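Local atomic coordinates of ferric uptake regulation protein (Vibrio cholerae, PDB entry 2W57), a protein that probably acts as a metal-dependent, DNA-binding transcriptional repressor that controls iron uptake genes, and binds two zinc ions per chain in this structure. Residues K41-D45 / L46-I50; N60-D64 / A65-T69; I107-R110 / Q111-A115. All blocks are in the same frame, centred on the assembly; numbering follows the deposited sequence.

Contact 1: K41-D45 / L46-I50; sequences KKLID and LGEEI
Leu43 and Glu48 meet where helix 36-45 ends in a Schellman motif at Gly47. The backbone of the last turn is the tight part. Glu48 N bonds back to Leu43 O at 3.0 Å, and Gly47 N bonds to Ile44 O at 2.9 Å. The first donor is tilted modestly from its carbonyl plane, while the second stands well above its own. Gly47 makes the turn with positive phi (83°), a conformation suited to a residue without a side chain. Leu46 N bonds to Lys42 O at 2.8 Å. Leu46 CG lies 3.4 Å from the same Lys42 O, and its side chain also touches Val25.

The apolar side of the turn is closed by Leu43. Leu43 CD2 lies 3.9 Å from Glu48 CG, a methylene in the place of the usual apolar partner. The apolar contact is made by the other branch, with Leu43 CD1 4.1 Å from Ile50 CD1. Leu43 also packs on Ile22 and Val25 of helix 17-26 and on Val55 of helix 52-64, so it ties the turn to the helical core of the winged-helix domain. On this packed side Glu48 OE2 forms a salt bridge with Lys21.

The other side is looser and faces solvent. Ile44 and Asp45 are exposed there. A water bridges two carbonyls, donating to Ile44 O at 2.6 Å, which already takes Gly47 N, and to Glu48 O at 2.9 Å.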
loop_
_atom_site.group_PDB
_atom_site.type_symbol
_atom_site.label_atom_id
_atom_site.label_comp_id
_atom_site.label_asym_id
_atom_site.label_seq_id
_atom_site.Cartn_x
_atom_site.Cartn_y
_atom_site.Cartn_z
ATOM N N LYS A 41 16.540 -3.314 -13.016
ATOM C CA LYS A 41 16.729 -3.003 -14.447
ATOM C C LYS A 41 17.767 -1.910 -14.729
ATOM O O LYS A 41 18.498 -2.001 -15.713
ATOM C CB LYS A 41 15.403 -2.660 -15.130
ATOM C CG LYS A 41 14.719 -3.867 -15.806
ATOM C CD LYS A 41 13.318 -3.520 -16.326
ATOM C CE LYS A 41 12.276 -3.692 -15.241
ATOM N NZ LYS A 41 11.223 -2.622 -15.288
ATOM N N LYS A 42 17.815 -0.889 -13.875
ATOM C CA LYS A 42 18.791 0.190 -13.968
ATOM C C LYS A 42 20.192 -0.396 -13.815
ATOM O O LYS A 42 21.071 -0.160 -14.637
ATOM C CB LYS A 42 18.552 1.198 -12.846
ATOM C CG LYS A 42 18.506 2.637 -13.300
ATOM C CD LYS A 42 17.055 3.039 -13.634
ATOM C CE LYS A 42 16.944 4.502 -14.105
ATOM N NZ LYS A 42 15.556 5.004 -13.883
ATOM N N LEU A 43 20.366 -1.200 -12.771
ATOM C CA LEU A 43 21.606 -1.897 -12.493
ATOM C C LEU A 43 22.066 -2.764 -13.663
ATOM O O LEU A 43 23.273 -2.818 -13.937
ATOM C CB LEU A 43 21.468 -2.728 -11.211
ATOM C CG LEU A 43 21.499 -1.918 -9.909
ATOM C CD1 LEU A 43 21.154 -2.805 -8.727
ATOM C CD2 LEU A 43 22.860 -1.227 -9.676
ATOM N N ILE A 44 21.121 -3.420 -14.354
ATOM C CA ILE A 44 21.460 -4.213 -15.543
ATOM C C ILE A 44 22.056 -3.313 -16.630
ATOM O O ILE A 44 23.112 -3.633 -17.195
ATOM C CB ILE A 44 20.264 -5.046 -16.122
ATOM C CG1 ILE A 44 19.785 -6.130 -15.131
ATOM C CG2 ILE A 44 20.634 -5.677 -17.467
ATOM C CD1 ILE A 44 20.852 -7.247 -14.770
ATOM N N ASP A 45 21.380 -2.192 -16.893
ATOM C CA ASP A 45 21.810 -1.183 -17.857
ATOM C C ASP A 45 23.129 -0.568 -17.457
ATOM O O ASP A 45 23.860 -0.082 -18.305
ATOM C CB ASP A 45 20.785 -0.059 -17.955
ATOM C CG ASP A 45 19.546 -0.455 -18.727
ATOM O OD1 ASP A 45 19.614 -1.374 -19.575
ATOM O OD2 ASP A 45 18.496 0.178 -18.493
ATOM N N LEU A 46 23.426 -0.582 -16.161
ATOM C CA LEU A 46 24.702 -0.064 -15.667
ATOM C C LEU A 46 25.841 -1.107 -15.727
ATOM O O LEU A 46 26.943 -0.849 -15.274
ATOM C CB LEU A 46 24.534 0.559 -14.266
ATOM C CG LEU A 46 23.723 1.872 -14.191
ATOM C CD1 LEU A 46 23.317 2.203 -12.771
ATOM C CD2 LEU A 46 24.442 3.071 -14.803
ATOM N N GLY A 47 25.572 -2.276 -16.305
ATOM C CA GLY A 47 26.580 -3.329 -16.451
ATOM C C GLY A 47 26.775 -4.224 -15.233
ATOM O O GLY A 47 27.651 -5.089 -15.244
ATOM N N GLU A 48 25.976 -4.031 -14.182
ATOM C CA GLU A 48 26.054 -4.857 -12.963
ATOM C C GLU A 48 25.373 -6.230 -13.106
ATOM O O GLU A 48 24.554 -6.434 -14.022
ATOM C CB GLU A 48 25.450 -4.119 -11.761
ATOM C CG GLU A 48 25.941 -2.675 -11.521
ATOM C CD GLU A 48 27.460 -2.542 -11.306
ATOM O OE1 GLU A 48 28.118 -3.505 -10.845
ATOM O OE2 GLU A 48 28.001 -1.448 -11.577
ATOM N N GLU A 49 25.717 -7.157 -12.194
ATOM C CA GLU A 49 25.137 -8.511 -12.137
ATOM C C GLU A 49 24.296 -8.763 -10.887
ATOM O O GLU A 49 23.889 -9.895 -10.637
ATOM C CB GLU A 49 26.212 -9.590 -12.174
ATOM C CG GLU A 49 27.144 -9.577 -13.366
ATOM C CD GLU A 49 26.420 -9.835 -14.660
ATOM O OE1 GLU A 49 25.371 -10.501 -14.636
ATOM O OE2 GLU A 49 26.892 -9.364 -15.707
ATOM N N ILE A 50 24.023 -7.730 -10.102
ATOM C CA ILE A 50 23.224 -7.902 -8.907
ATOM C C ILE A 50 21.814 -8.386 -9.285
ATOM O O ILE A 50 21.084 -7.692 -10.004
ATOM C CB ILE A 50 23.142 -6.577 -8.114
ATOM C CG1 ILE A 50 24.545 -6.035 -7.793
ATOM C CG2 ILE A 50 22.328 -6.761 -6.861
ATOM C CD1 ILE A 50 24.559 -4.615 -7.308
HETATM O O HOH W 1 24.326 -5.931 -16.825
#

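Contact 2: N60-D64 / A65-T69; sequences NQFDD and AGIVT
Phe62, Ala65 and Val68 carry this contact, in which helix 52-64 ends and the chain turns into strand 68-72. Phe62 is central. Its CG stands beside the backbone N (chi1 -77°), which turns the ring so that one face meets Ile67. That face is touched by the CG2 branch of Ile67 and by CD1 at its tip. CG2 makes a CH-pi contact, 4.3 Å from the centroid of the Phe62 ring. CD1 sits nearer the rim, 3.9 Å from Phe62 CD1. Val68 takes the base of the same side chain, with its CG2 3.6 Å from Phe62 CB. Its CG1 comes to the ring obliquely.

The backbone forms a Schellman motif. Ile67 N bonds to Phe62 O at 2.9 Å, and Gly66 N bonds to Asp63 O at 3.2 Å. Gly66 has positive phi (79°). Phe62 O is gripped twice, because Val68 N also reaches it at 3.2 Å, from above the carbonyl plane. The Phe62-Ile67 packing is the apolar clasp that commonly accompanies this cap. In the winged-helix fold of this family, the turn leads from the second helix of the helix-turn-helix, helix 52-64, which as a rule is the one that reads DNA, into the wing.

Ala65 N bonds to Gln61 O at 3.0 Å. The Ala65 methyl group rests on the same carbonyl oxygen and also packs on Leu13. Gln61 sends its amide elsewhere, to Arg19. The Phe62 side chain extends into a cluster with Leu8, Leu23 and Leu26. Val68 also packs on Leu26, and Gly66 O accepts a hydrogen bond from Ser83 OG.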
loop_
_atom_site.group_PDB
_atom_site.type_symbol
_atom_site.label_atom_id
_atom_site.label_comp_id
_atom_site.label_asym_id
_atom_site.label_seq_id
_atom_site.Cartn_x
_atom_site.Cartn_y
_atom_site.Cartn_z
ATOM N N ASN A 60 15.060 -3.979 1.757
ATOM C CA ASN A 60 14.545 -4.304 3.092
ATOM C C ASN A 60 15.442 -3.855 4.253
ATOM O O ASN A 60 14.944 -3.335 5.270
ATOM C CB ASN A 60 14.316 -5.798 3.235
ATOM C CG ASN A 60 12.943 -6.198 2.843
ATOM O OD1 ASN A 60 12.650 -6.395 1.653
ATOM N ND2 ASN A 60 12.069 -6.330 3.837
ATOM N N GLN A 61 16.746 -4.108 4.115
ATOM C CA GLN A 61 17.736 -3.739 5.122
ATOM C C GLN A 61 17.782 -2.212 5.221
ATOM O O GLN A 61 17.873 -1.657 6.312
ATOM C CB GLN A 61 19.122 -4.312 4.763
ATOM C CG GLN A 61 19.177 -5.827 4.612
ATOM C CD GLN A 61 20.503 -6.382 4.002
ATOM O OE1 GLN A 61 21.158 -5.768 3.125
ATOM N NE2 GLN A 61 20.884 -7.573 4.471
ATOM N N PHE A 62 17.689 -1.537 4.078
ATOM C CA PHE A 62 17.638 -0.079 4.048
ATOM C C PHE A 62 16.356 0.437 4.703
ATOM O O PHE A 62 16.370 1.467 5.383
ATOM C CB PHE A 62 17.699 0.421 2.605
ATOM C CG PHE A 62 19.065 0.382 1.994
ATOM C CD1 PHE A 62 20.136 -0.193 2.667
ATOM C CD2 PHE A 62 19.276 0.920 0.724
ATOM C CE1 PHE A 62 21.400 -0.208 2.090
ATOM C CE2 PHE A 62 20.522 0.900 0.138
ATOM C CZ PHE A 62 21.594 0.337 0.817
ATOM N N ASP A 63 15.250 -0.274 4.475
ATOM C CA ASP A 63 13.960 0.066 5.088
ATOM C C ASP A 63 14.059 0.061 6.629
ATOM O O ASP A 63 13.748 1.058 7.282
ATOM C CB ASP A 63 12.864 -0.878 4.597
ATOM C CG ASP A 63 11.467 -0.349 4.868
ATOM O OD1 ASP A 63 11.311 0.600 5.665
ATOM O OD2 ASP A 63 10.510 -0.884 4.280
ATOM N N ASP A 64 14.532 -1.047 7.189
ATOM C CA ASP A 64 14.686 -1.165 8.629
ATOM C C ASP A 64 15.725 -0.211 9.218
ATOM O O ASP A 64 15.539 0.261 10.337
ATOM C CB ASP A 64 15.026 -2.603 9.021
ATOM C CG ASP A 64 14.069 -3.617 8.410
ATOM O OD1 ASP A 64 12.847 -3.312 8.281
ATOM O OD2 ASP A 64 14.557 -4.727 8.067
ATOM N N ALA A 65 16.806 0.056 8.481
ATOM C CA ALA A 65 17.849 0.984 8.937
ATOM C C ALA A 65 17.457 2.477 8.813
ATOM O O ALA A 65 18.209 3.367 9.237
ATOM C CB ALA A 65 19.164 0.710 8.206
ATOM N N GLY A 66 16.288 2.743 8.230
ATOM C CA GLY A 66 15.811 4.116 8.043
ATOM C C GLY A 66 16.431 4.859 6.869
ATOM O O GLY A 66 16.255 6.062 6.741
ATOM N N ILE A 67 17.165 4.145 6.015
ATOM C CA ILE A 67 17.760 4.733 4.814
ATOM C C ILE A 67 16.683 5.021 3.758
ATOM O O ILE A 67 16.718 6.071 3.085
ATOM C CB ILE A 67 18.878 3.829 4.233
ATOM C CG1 ILE A 67 20.141 3.925 5.081
ATOM C CG2 ILE A 67 19.222 4.226 2.815
ATOM C CD1 ILE A 67 21.270 3.050 4.579
ATOM N N VAL A 68 15.730 4.092 3.619
ATOM C CA VAL A 68 14.631 4.253 2.666
ATOM C C VAL A 68 13.260 4.121 3.338
ATOM O O VAL A 68 13.150 3.621 4.462
ATOM C CB VAL A 68 14.719 3.257 1.465
ATOM C CG1 VAL A 68 16.040 3.382 0.718
ATOM C CG2 VAL A 68 14.478 1.798 1.909
ATOM N N THR A 69 12.227 4.582 2.637
ATOM C CA THR A 69 10.839 4.382 3.030
ATOM C C THR A 69 10.176 3.545 1.950
ATOM O O THR A 69 10.327 3.844 0.756
ATOM C CB THR A 69 10.081 5.723 3.115
ATOM O OG1 THR A 69 10.712 6.581 4.080
ATOM C CG2 THR A 69 8.621 5.501 3.519
HETATM O O HOH W 2 12.232 3.052 7.264
#

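Contact 3: I107-R110 / Q111-A115; sequences IEQR and QKEIA. With ZN (zinc ion), chain C.
Ile107 and Gln111 join through the backbone of helix 105-117, in which both segments lie. Gln111 N bonds to Ile107 O at 3.1 Å. Three residues on, Ile114 N bonds to Arg110 O at 2.9 Å. Both are regular i to i+4 helix bonds. Between them, Glu113 N makes weak bonds to Gln109 O and to Arg110 O.

The main side-chain contact is the salt bridge of Arg110 with Glu113. Arg110 NH1 lies 2.7 Å from Glu113 OE1. The oxygen is in the guanidinium plane, at its edge, but the nitrogen comes from above the carboxylate plane. The two flat groups stand 76° apart. Arg110 folds back to get there: its chain bends at chi2 and again at chi3, which carries the guanidinium along the helix. Glu113 runs straight out beyond CG to meet it. Ile114 CD1 lies over one face of the guanidinium, 4.3 Å from Arg110 NH2. Gln109 NE2 also comes up to the same carboxylate, 3.4 Å from Glu113 CD. The amide and carboxylate planes are 57° apart.

Glu108 faces a different direction. Its OE2 binds a zinc ion at 2.1 Å. OE1 stays 3.2 Å from the zinc ion, so one carboxylate oxygen carries the metal bond. His87, Asp89 and His125 complete the site. The Glu108 and Gln111 side chains lie side by side and point the same way, their end planes 81° apart. Gln111 CG rests against Ile107 O.

Arg110 NH2 forms a salt bridge with Asp104 of the second subunit, its strongest polar partner, so this helix belongs to the dimer contact. Ile107 packs on Ile114 of that subunit. Within its own chain the helix lies on strand 121-132, with Ile107 against Leu127 and Ala115 against Leu122.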
loop_
_atom_site.group_PDB
_atom_site.type_symbol
_atom_site.label_atom_id
_atom_site.label_comp_id
_atom_site.label_asym_id
_atom_site.label_seq_id
_atom_site.Cartn_x
_atom_site.Cartn_y
_atom_site.Cartn_z
ATOM N N ILE A 107 -6.007 19.902 2.489
ATOM C CA ILE A 107 -6.077 18.475 2.775
ATOM C C ILE A 107 -5.433 18.166 4.124
ATOM O O ILE A 107 -6.059 17.527 4.970
ATOM C CB ILE A 107 -5.451 17.618 1.654
ATOM C CG1 ILE A 107 -6.281 17.746 0.374
ATOM C CG2 ILE A 107 -5.334 16.146 2.093
ATOM C CD1 ILE A 107 -5.612 17.196 -0.845
ATOM N N GLU A 108 -4.209 18.641 4.344
ATOM C CA GLU A 108 -3.553 18.413 5.629
ATOM C C GLU A 108 -4.462 18.818 6.789
ATOM O O GLU A 108 -4.641 18.039 7.718
ATOM C CB GLU A 108 -2.190 19.112 5.726
ATOM C CG GLU A 108 -1.075 18.559 4.812
ATOM C CD GLU A 108 -0.963 17.028 4.805
ATOM O OE1 GLU A 108 -1.158 16.383 5.860
ATOM O OE2 GLU A 108 -0.679 16.470 3.727
ATOM N N GLN A 109 -5.067 20.006 6.706
ATOM C CA GLN A 109 -5.977 20.508 7.754
ATOM C C GLN A 109 -7.249 19.674 7.908
ATOM O O GLN A 109 -7.673 19.378 9.031
ATOM C CB GLN A 109 -6.330 21.984 7.513
ATOM C CG GLN A 109 -7.330 22.613 8.521
ATOM C CD GLN A 109 -6.876 22.530 9.992
ATOM O OE1 GLN A 109 -5.689 22.331 10.299
ATOM N NE2 GLN A 109 -7.832 22.686 10.905
ATOM N N ARG A 110 -7.849 19.289 6.785
ATOM C CA ARG A 110 -9.092 18.520 6.809
ATOM C C ARG A 110 -8.959 17.188 7.540
ATOM O O ARG A 110 -9.839 16.813 8.315
ATOM C CB ARG A 110 -9.615 18.301 5.394
ATOM C CG ARG A 110 -10.102 19.574 4.708
ATOM C CD ARG A 110 -11.208 20.291 5.488
ATOM N NE ARG A 110 -12.388 19.454 5.685
ATOM C CZ ARG A 110 -13.003 19.266 6.851
ATOM N NH1 ARG A 110 -12.574 19.871 7.961
ATOM N NH2 ARG A 110 -14.069 18.480 6.906
ATOM N N GLN A 111 -7.844 16.497 7.299
ATOM C CA GLN A 111 -7.508 15.230 7.960
ATOM C C GLN A 111 -7.573 15.336 9.491
ATOM O O GLN A 111 -8.165 14.476 10.149
ATOM C CB GLN A 111 -6.120 14.744 7.498
ATOM C CG GLN A 111 -6.014 14.472 5.983
ATOM C CD GLN A 111 -4.625 14.053 5.523
ATOM O OE1 GLN A 111 -3.652 14.143 6.271
ATOM N NE2 GLN A 111 -4.524 13.608 4.274
ATOM N N LYS A 112 -6.981 16.403 10.037
ATOM C CA LYS A 112 -6.979 16.690 11.483
ATOM C C LYS A 112 -8.396 16.816 12.036
ATOM O O LYS A 112 -8.687 16.365 13.143
ATOM C CB LYS A 112 -6.226 17.994 11.772
ATOM C CG LYS A 112 -4.842 18.110 11.154
ATOM C CD LYS A 112 -3.735 18.107 12.198
ATOM C CE LYS A 112 -2.443 18.651 11.590
ATOM N NZ LYS A 112 -1.494 19.224 12.595
ATOM N N GLU A 113 -9.270 17.441 11.252
ATOM C CA GLU A 113 -10.626 17.722 11.687
ATOM C C GLU A 113 -11.536 16.509 11.585
ATOM O O GLU A 113 -12.407 16.325 12.437
ATOM C CB GLU A 113 -11.198 18.914 10.926
ATOM C CG GLU A 113 -10.596 20.230 11.399
ATOM C CD GLU A 113 -11.002 21.407 10.548
ATOM O OE1 GLU A 113 -10.793 21.361 9.310
ATOM O OE2 GLU A 113 -11.525 22.387 11.127
ATOM N N ILE A 114 -11.339 15.695 10.545
ATOM C CA ILE A 114 -12.032 14.415 10.422
ATOM C C ILE A 114 -11.530 13.471 11.516
ATOM O O ILE A 114 -12.332 12.810 12.182
ATOM C CB ILE A 114 -11.859 13.792 9.016
ATOM C CG1 ILE A 114 -12.713 14.548 8.001
ATOM C CG2 ILE A 114 -12.239 12.298 9.006
ATOM C CD1 ILE A 114 -12.018 14.756 6.694
ATOM N N ALA A 115 -10.213 13.429 11.720
ATOM C CA ALA A 115 -9.655 12.644 12.818
ATOM C C ALA A 115 -10.354 12.998 14.125
ATOM O O ALA A 115 -10.689 12.108 14.901
ATOM C CB ALA A 115 -8.160 12.846 12.939
HETATM ZN ZN ZN C . -0.163 14.456 3.504
#

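How the contacts relate
The three contacts follow one another along the chain without overlap. Contacts 1 and 2 lie in the N-terminal winged-helix part. They close two successive helices, 36-45 and 52-64, by the same kind of C-terminal cap, and both pack on helix 17-26. Their centres are about 21 Å apart. Contact 3 is in the C-terminal metal-binding and dimer-forming part, on helix 105-117. Its centre is about 29 Å from that of contact 2 and about 43 Å from that of contact 1, which is across the chain's centre. The first two therefore shape the probable DNA-binding unit, while contact 3 joins a zinc site to the second subunit.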